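Local coordinates for protein methylmalonyl-CoA carboxyltransferase 12S subunit (Propionibacterium freudenreichii, PDB 1ON3) that transfers the carboxyl group of methylmalonyl-CoA to the biotin of the 1.3S subunit, as the hexameric core of transcarboxylase, at residues G109-G112 / E113-T117. Sequence-based numbering, arbitrary orientation.
Sequences GSAG and ETQST. With MCA (methylmalonyl-coenzyme A), chain T.
Ser116 N donates to Gly112 O at 3.0 Å, with an N-H...O angle of 163°; this is the first i to i+4 bond of the helix, and Gly112 holds its N-cap position. Having no side chain, Gly112 cannot cap with one; Glu113 N is instead hydrogen-bonded to Glu146 OE1. Water also links loop to helix: one molecule is 3.0 Å from Ala111 O, to which it probably donates, and hydrogen-bonds Ser116 OG at 2.7 Å. Van der Waals contact is chiefly the work of Gln115. With CG anti to the backbone N (chi1 -173°) and the chain extended, it runs back along the loop. Its OE1 lies 3.5 Å from Ala111 CA. Gln115 NE2 comes to 3.0 Å from Ser110 O. Outside the segments, NE2 donates to Asp83 O and OE1 accepts from Gln102 NE2, which fixes the amide's rotation. Were Gln115 replaced by an alanine, Asp83 O and Gln102 NE2 would probably each lose a partner, and a gap would be likely to open beside Ala111. On the substrate side, Ser110 CB lies 3.7 Å from N1 of the methylmalonyl-CoA adenine, while its OG bonds Met107 O and Arg143 NE. The turn thus leads from this coenzyme A pocket, after strand 95-102, into helix 113-129 of the crotonase-type carboxyltransferase domain; Ala111 of the loop and Ser116 of the helix both touch Tyr154 of helix 147-164.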
# COMPACT_ATOMS: atom_id res chain seq x y z
N GLY E 109 43.78 -13.32 -9.24
CA GLY E 109 42.39 -12.93 -9.17
C GLY E 109 41.80 -13.08 -7.77
O GLY E 109 40.58 -12.97 -7.59
N SER E 110 42.66 -13.34 -6.78
CA SER E 110 42.22 -13.51 -5.40
C SER E 110 41.35 -12.33 -5.00
O SER E 110 41.66 -11.18 -5.33
CB SER E 110 43.41 -13.60 -4.45
OG SER E 110 44.23 -12.45 -4.54
N ALA E 111 40.28 -12.63 -4.28
CA ALA E 111 39.30 -11.63 -3.87
C ALA E 111 39.70 -10.73 -2.72
O ALA E 111 39.50 -11.07 -1.56
CB ALA E 111 37.99 -12.31 -3.56
N GLY E 112 40.26 -9.57 -3.05
CA GLY E 112 40.62 -8.63 -2.00
C GLY E 112 39.35 -8.05 -1.41
O GLY E 112 38.28 -8.12 -2.00
N GLU E 113 39.47 -7.47 -0.22
CA GLU E 113 38.33 -6.86 0.44
C GLU E 113 37.78 -5.73 -0.46
O GLU E 113 36.57 -5.61 -0.64
CB GLU E 113 38.80 -6.32 1.79
CG GLU E 113 38.10 -5.08 2.30
CD GLU E 113 38.80 -4.49 3.52
OE1 GLU E 113 38.40 -4.82 4.65
OE2 GLU E 113 39.77 -3.72 3.32
N THR E 114 38.66 -4.92 -1.02
CA THR E 114 38.23 -3.83 -1.87
C THR E 114 37.65 -4.35 -3.18
O THR E 114 36.71 -3.77 -3.71
CB THR E 114 39.38 -2.84 -2.16
OG1 THR E 114 39.69 -2.12 -0.96
CG2 THR E 114 38.98 -1.84 -3.24
N GLN E 115 38.22 -5.45 -3.70
CA GLN E 115 37.72 -6.06 -4.92
C GLN E 115 36.25 -6.45 -4.70
O GLN E 115 35.39 -6.17 -5.53
CB GLN E 115 38.52 -7.32 -5.29
CG GLN E 115 38.14 -7.91 -6.65
CD GLN E 115 38.62 -9.33 -6.85
OE1 GLN E 115 37.83 -10.29 -6.76
NE2 GLN E 115 39.91 -9.48 -7.10
N SER E 116 35.98 -7.09 -3.57
CA SER E 116 34.61 -7.50 -3.27
C SER E 116 33.69 -6.31 -3.06
O SER E 116 32.51 -6.36 -3.38
CB SER E 116 34.56 -8.41 -2.05
OG SER E 116 35.08 -9.70 -2.36
N THR E 117 34.22 -5.23 -2.49
CA THR E 117 33.41 -4.04 -2.28
C THR E 117 33.02 -3.45 -3.63
O THR E 117 31.89 -3.00 -3.80
CB THR E 117 34.16 -3.00 -1.44
OG1 THR E 117 34.38 -3.54 -0.13
CG2 THR E 117 33.36 -1.72 -1.32
C8 MCA T . 46.03 -17.79 -5.80
N9 MCA T . 46.97 -16.81 -5.45
C4 MCA T . 46.50 -16.30 -4.25
C5 MCA T . 45.31 -17.01 -3.97
N7 MCA T . 45.03 -17.94 -4.96
N3 MCA T . 47.06 -15.30 -3.46
C2 MCA T . 46.32 -15.05 -2.32
N1 MCA T . 45.15 -15.67 -1.96
C6 MCA T . 44.60 -16.66 -2.77
N6 MCA T . 43.46 -17.24 -2.37
C1' MCA T . 48.11 -16.38 -6.06
C2' MCA T . 49.16 -17.49 -5.99
O2' MCA T . 49.88 -17.44 -4.79
C3' MCA T . 49.95 -17.22 -7.25
O3' MCA T . 50.98 -16.28 -6.97
C4' MCA T . 48.94 -16.67 -8.28
O4' MCA T . 47.84 -16.15 -7.44
C5' MCA T . 48.25 -17.71 -9.26
O5' MCA T . 48.67 -18.80 -8.98
P1 MCA T . 49.24 -20.03 -9.31
O11 MCA T . 49.47 -20.85 -8.24
O12 MCA T . 50.29 -19.46 -9.91
O6 MCA T . 48.31 -20.98 -10.26
P2 MCA T . 47.55 -21.87 -10.90
O21 MCA T . 48.64 -22.71 -10.81
O22 MCA T . 46.85 -21.51 -12.07
O7 MCA T . 46.52 -22.36 -9.78
CPB MCA T . 45.75 -21.65 -9.20
CPA MCA T . 44.79 -22.04 -8.09
CP7 MCA T . 45.85 -21.96 -6.96
CP9 MCA T . 44.04 -23.36 -8.36
CP8 MCA T . 43.73 -20.92 -7.98
OP3 MCA T . 46.37 -20.85 -6.84
CP6 MCA T . 45.51 -22.24 -5.61
OP2 MCA T . 44.95 -23.36 -5.35
NP2 MCA T . 45.76 -21.22 -4.56
CP5 MCA T . 44.83 -21.26 -3.48
CP4 MCA T . 43.48 -21.57 -3.12
CP3 MCA T . 42.85 -21.29 -1.84
OP1 MCA T . 43.66 -21.82 -0.89
NP1 MCA T . 41.62 -20.63 -1.38
CP2 MCA T . 41.53 -20.64 0.06
CP1 MCA T . 40.37 -19.81 0.41
P3 MCA T . 52.30 -15.59 -7.66
O31 MCA T . 52.97 -16.93 -7.62
O32 MCA T . 52.89 -14.63 -6.67
O33 MCA T . 52.23 -15.08 -9.08
S MCA T . 40.05 -19.66 1.90
CS1 MCA T . 38.84 -18.76 1.26
OS1 MCA T . 38.49 -18.44 0.09
CS2 MCA T . 37.62 -19.20 1.81
CS3 MCA T . 36.90 -18.30 2.47
CS4 MCA T . 36.76 -20.50 1.79
OS4 MCA T . 35.97 -20.77 2.69
OS5 MCA T . 36.95 -21.22 0.82
O HOH W 1 36.89 -10.20 -0.41